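Local atomic coordinates of dihydropyrimidinase (Brevibacillus agri, PDB entry 3SFW), a protein that catalyses the reversible hydrolytic ring opening of dihydropyrimidines, using a pair of zinc ions held in an amidohydrolase-type TIM barrel. Residues 100-109 with 133-144. Numbering follows the deposited sequence.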
loop_
_atom_site.group_PDB
_atom_site.type_symbol
_atom_site.label_atom_id
_atom_site.label_comp_id
_atom_site.label_asym_id
_atom_site.label_seq_id
_atom_site.Cartn_x
_atom_site.Cartn_y
_atom_site.Cartn_z
ATOM N N SER A 100 22.000 -12.835 -35.777
ATOM C CA SER A 100 20.731 -13.580 -35.656
ATOM C C SER A 100 20.648 -14.240 -34.287
ATOM O O SER A 100 21.674 -14.628 -33.696
ATOM C CB SER A 100 20.581 -14.609 -36.739
ATOM O OG SER A 100 21.306 -15.785 -36.459
ATOM N N LEU A 101 19.430 -14.411 -33.802
ATOM C CA LEU A 101 19.204 -15.165 -32.563
ATOM C C LEU A 101 19.674 -16.597 -32.754
ATOM O O LEU A 101 20.183 -17.208 -31.835
ATOM C CB LEU A 101 17.708 -15.168 -32.214
ATOM C CG LEU A 101 17.046 -13.794 -32.016
ATOM C CD1 LEU A 101 15.571 -13.974 -31.695
ATOM C CD2 LEU A 101 17.764 -13.007 -30.879
ATOM N N HIS A 102 19.430 -17.178 -33.938
ATOM C CA HIS A 102 19.746 -18.578 -34.124
ATOM C C HIS A 102 21.234 -18.856 -34.110
ATOM O O HIS A 102 21.638 -19.929 -33.716
ATOM C CB HIS A 102 19.126 -19.151 -35.422
ATOM C CG HIS A 102 17.625 -19.357 -35.350
ATOM N ND1 HIS A 102 17.034 -20.590 -35.139
ATOM C CD2 HIS A 102 16.609 -18.458 -35.382
ATOM C CE1 HIS A 102 15.712 -20.448 -35.134
ATOM N NE2 HIS A 102 15.432 -19.172 -35.343
ATOM N N SER A 103 22.043 -17.885 -34.540
ATOM C CA SER A 103 23.490 -18.067 -34.487
ATOM C C SER A 103 23.958 -18.124 -33.041
ATOM O O SER A 103 24.824 -18.877 -32.716
ATOM C CB SER A 103 24.253 -16.990 -35.277
ATOM O OG SER A 103 24.012 -15.700 -34.753
ATOM N N ALA A 104 23.362 -17.316 -32.186
ATOM C CA ALA A 104 23.777 -17.315 -30.754
ATOM C C ALA A 104 23.372 -18.656 -30.149
ATOM O O ALA A 104 24.144 -19.272 -29.391
ATOM C CB ALA A 104 23.100 -16.131 -30.019
ATOM N N ILE A 105 22.159 -19.122 -30.474
ATOM C CA ILE A 105 21.713 -20.443 -30.012
ATOM C C ILE A 105 22.657 -21.583 -30.432
ATOM O O ILE A 105 23.024 -22.470 -29.623
ATOM C CB ILE A 105 20.227 -20.724 -30.483
ATOM C CG1 ILE A 105 19.301 -19.661 -29.867
ATOM C CG2 ILE A 105 19.820 -22.200 -30.199
ATOM C CD1 ILE A 105 17.881 -19.590 -30.556
ATOM N N ALA A 106 23.133 -21.531 -31.676
ATOM C CA ALA A 106 24.105 -22.554 -32.121
ATOM C C ALA A 106 25.420 -22.494 -31.330
ATOM O O ALA A 106 25.999 -23.551 -30.948
ATOM C CB ALA A 106 24.366 -22.400 -33.654
ATOM N N THR A 107 25.863 -21.277 -31.049
ATOM C CA THR A 107 27.056 -21.067 -30.232
ATOM C C THR A 107 26.927 -21.665 -28.832
ATOM O O THR A 107 27.848 -22.382 -28.343
ATOM C CB THR A 107 27.373 -19.583 -30.140
ATOM O OG1 THR A 107 27.693 -19.117 -31.450
ATOM C CG2 THR A 107 28.593 -19.346 -29.197
ATOM N N TRP A 108 25.768 -21.453 -28.218
ATOM C CA TRP A 108 25.500 -22.071 -26.914
ATOM C C TRP A 108 25.390 -23.598 -26.920
ATOM O O TRP A 108 25.878 -24.253 -26.007
ATOM C CB TRP A 108 24.290 -21.392 -26.207
ATOM C CG TRP A 108 24.690 -20.499 -25.091
ATOM C CD1 TRP A 108 24.528 -20.765 -23.746
ATOM C CD2 TRP A 108 25.414 -19.264 -25.173
ATOM N NE1 TRP A 108 25.139 -19.783 -22.998
ATOM C CE2 TRP A 108 25.657 -18.831 -23.833
ATOM C CE3 TRP A 108 25.915 -18.481 -26.245
ATOM C CZ2 TRP A 108 26.391 -17.666 -23.536
ATOM C CZ3 TRP A 108 26.599 -17.270 -25.944
ATOM C CH2 TRP A 108 26.808 -16.873 -24.599
ATOM N N HIS A 109 24.759 -24.190 -27.953
ATOM C CA HIS A 109 24.759 -25.643 -28.058
ATOM C C HIS A 109 26.198 -26.160 -28.151
ATOM O O HIS A 109 26.530 -27.186 -27.545
ATOM C CB HIS A 109 23.945 -26.085 -29.277
ATOM C CG HIS A 109 22.469 -26.171 -29.017
ATOM N ND1 HIS A 109 21.911 -27.162 -28.238
ATOM C CD2 HIS A 109 21.458 -25.318 -29.329
ATOM C CE1 HIS A 109 20.596 -26.987 -28.195
ATOM N NE2 HIS A 109 20.300 -25.859 -28.822
ATOM N N VAL A 133 14.083 -9.780 -35.523
ATOM C CA VAL A 133 14.150 -10.491 -34.252
ATOM C C VAL A 133 12.772 -11.028 -33.850
ATOM O O VAL A 133 12.621 -12.179 -33.420
ATOM C CB VAL A 133 14.698 -9.541 -33.152
ATOM C CG1 VAL A 133 14.361 -10.094 -31.728
ATOM C CG2 VAL A 133 16.224 -9.357 -33.362
ATOM N N LEU A 134 11.763 -10.193 -33.969
ATOM C CA LEU A 134 10.429 -10.596 -33.563
ATOM C C LEU A 134 9.960 -11.785 -34.416
ATOM O O LEU A 134 9.360 -12.746 -33.913
ATOM C CB LEU A 134 9.469 -9.418 -33.678
ATOM C CG LEU A 134 9.742 -8.283 -32.663
ATOM C CD1 LEU A 134 8.660 -7.236 -32.878
ATOM C CD2 LEU A 134 9.683 -8.787 -31.202
ATOM N N GLU A 135 10.297 -11.753 -35.704
ATOM C CA GLU A 135 9.917 -12.861 -36.597
ATOM C C GLU A 135 10.657 -14.132 -36.223
ATOM O O GLU A 135 10.069 -15.223 -36.160
ATOM C CB GLU A 135 10.177 -12.509 -38.085
ATOM C CG GLU A 135 9.429 -11.248 -38.552
ATOM C CD GLU A 135 8.612 -11.437 -39.853
ATOM O OE1 GLU A 135 7.759 -10.549 -40.151
ATOM O OE2 GLU A 135 8.848 -12.435 -40.593
ATOM N N GLU A 136 11.932 -13.980 -35.897
ATOM C CA GLU A 136 12.788 -15.095 -35.550
ATOM C C GLU A 136 12.332 -15.824 -34.297
ATOM O O GLU A 136 12.574 -17.029 -34.147
ATOM C CB GLU A 136 14.221 -14.591 -35.343
ATOM C CG GLU A 136 15.211 -15.589 -35.656
ATOM C CD GLU A 136 16.660 -15.122 -35.623
ATOM O OE1 GLU A 136 17.014 -13.934 -35.442
ATOM O OE2 GLU A 136 17.455 -16.037 -35.697
ATOM N N LEU A 137 11.702 -15.090 -33.379
ATOM C CA LEU A 137 11.304 -15.689 -32.085
ATOM C C LEU A 137 10.305 -16.826 -32.248
ATOM O O LEU A 137 10.201 -17.697 -31.391
ATOM C CB LEU A 137 10.756 -14.607 -31.137
ATOM C CG LEU A 137 11.854 -13.734 -30.509
ATOM C CD1 LEU A 137 11.207 -12.581 -29.760
ATOM C CD2 LEU A 137 12.705 -14.627 -29.559
ATOM N N GLU A 138 9.550 -16.837 -33.354
ATOM C CA GLU A 138 8.573 -17.920 -33.521
ATOM C C GLU A 138 9.184 -19.316 -33.536
ATOM O O GLU A 138 8.807 -20.194 -32.736
ATOM C CB GLU A 138 7.664 -17.694 -34.749
ATOM C CG GLU A 138 6.553 -18.735 -34.810
ATOM C CD GLU A 138 5.599 -18.479 -35.962
ATOM O OE1 GLU A 138 6.081 -18.214 -37.089
ATOM O OE2 GLU A 138 4.382 -18.460 -35.715
ATOM N N SER A 139 10.229 -19.514 -34.341
ATOM C CA SER A 139 10.869 -20.843 -34.327
ATOM C C SER A 139 11.730 -21.017 -33.105
ATOM O O SER A 139 11.951 -22.136 -32.664
ATOM C CB SER A 139 11.686 -21.060 -35.603
ATOM O OG SER A 139 12.738 -20.120 -35.671
ATOM N N VAL A 140 12.225 -19.919 -32.546
ATOM C CA VAL A 140 12.973 -20.053 -31.271
ATOM C C VAL A 140 12.085 -20.716 -30.225
ATOM O O VAL A 140 12.503 -21.692 -29.554
ATOM C CB VAL A 140 13.491 -18.677 -30.742
ATOM C CG1 VAL A 140 14.058 -18.823 -29.264
ATOM C CG2 VAL A 140 14.618 -18.126 -31.678
ATOM N N VAL A 141 10.874 -20.169 -30.047
ATOM C CA VAL A 141 9.963 -20.668 -29.023
ATOM C C VAL A 141 9.414 -22.059 -29.373
ATOM O O VAL A 141 9.476 -23.007 -28.563
ATOM C CB VAL A 141 8.821 -19.656 -28.791
ATOM C CG1 VAL A 141 7.708 -20.263 -27.906
ATOM C CG2 VAL A 141 9.369 -18.333 -28.233
ATOM N N ASN A 142 8.950 -22.215 -30.617
ATOM C CA ASN A 142 8.211 -23.436 -30.987
ATOM C C ASN A 142 9.098 -24.630 -31.332
ATOM O O ASN A 142 8.711 -25.774 -31.072
ATOM C CB ASN A 142 7.303 -23.172 -32.200
ATOM C CG ASN A 142 6.115 -22.288 -31.852
ATOM O OD1 ASN A 142 5.674 -22.227 -30.682
ATOM N ND2 ASN A 142 5.587 -21.590 -32.857
ATOM N N ASN A 143 10.283 -24.350 -31.898
ATOM C CA ASN A 143 11.146 -25.406 -32.479
ATOM C C ASN A 143 12.402 -25.602 -31.644
ATOM O O ASN A 143 12.824 -26.722 -31.432
ATOM C CB ASN A 143 11.511 -25.080 -33.925
ATOM C CG ASN A 143 10.297 -25.077 -34.836
ATOM O OD1 ASN A 143 9.224 -25.548 -34.442
ATOM N ND2 ASN A 143 10.425 -24.436 -36.019
ATOM N N GLU A 144 12.984 -24.516 -31.147
ATOM C CA GLU A 144 14.240 -24.658 -30.405
ATOM C C GLU A 144 13.934 -24.942 -28.955
ATOM O O GLU A 144 14.817 -25.420 -28.247
ATOM C CB GLU A 144 15.108 -23.389 -30.464
ATOM C CG GLU A 144 15.664 -23.038 -31.867
ATOM C CD GLU A 144 16.539 -24.136 -32.459
ATOM O OE1 GLU A 144 17.292 -24.812 -31.712
ATOM O OE2 GLU A 144 16.438 -24.336 -33.693
#
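The carboxylate of Glu136 reaches across from helix 131-142 and receives backbone N-H groups from the first turn of helix 101-112. Leu101 N gives a fairly straight hydrogen bond to Glu136 OE1 (3.0 Å), meeting the oxygen on its syn side but 31° out of the carboxylate plane. His102 N bonds to Glu136 OE2, whose position is less certain. Glutamate suits the place because its chain, with CG anti to the backbone N (chi1 -151°) and extended beyond, is long enough to span the gap between helices. Ser100, the N-cap residue, serves the same helix end from within, its OG accepting from Ser103 N at 2.9 Å. Were Glu136 an alanine, the N-H groups of Leu101 and His102 would probably lose their carboxylate acceptor and the flank of Leu101 its cover.

Farther along, the edge of the His102 ring meets Ser139, NE2 making a weak, strongly bent bond to OG (2.9 Å). Glu144 OE2 stands 4.1 Å from His102 ND1. Next to these polar contacts, branched, apolar Leu101 suits a buried site, entering as a knob among Val133, Glu136, Leu137 and Val140; its CD1 lies 3.6 Å from Leu137 CD2. Ile105 CD1, likewise buried, continues the apolar seam against Val140 CG2 (3.7 Å), and Leu124 of strand 119-124 touches Leu101, Ile105 and Val140. The helices follow parallel strands 86-93 and 119-124 in turn, as successive outer helices of the β/α barrel; segments 101-109 and 133-142 run 38° apart. The negative charge of Glu136 is likely to be favoured by the dipole of helix 101-112, joining this polar contact to the packing.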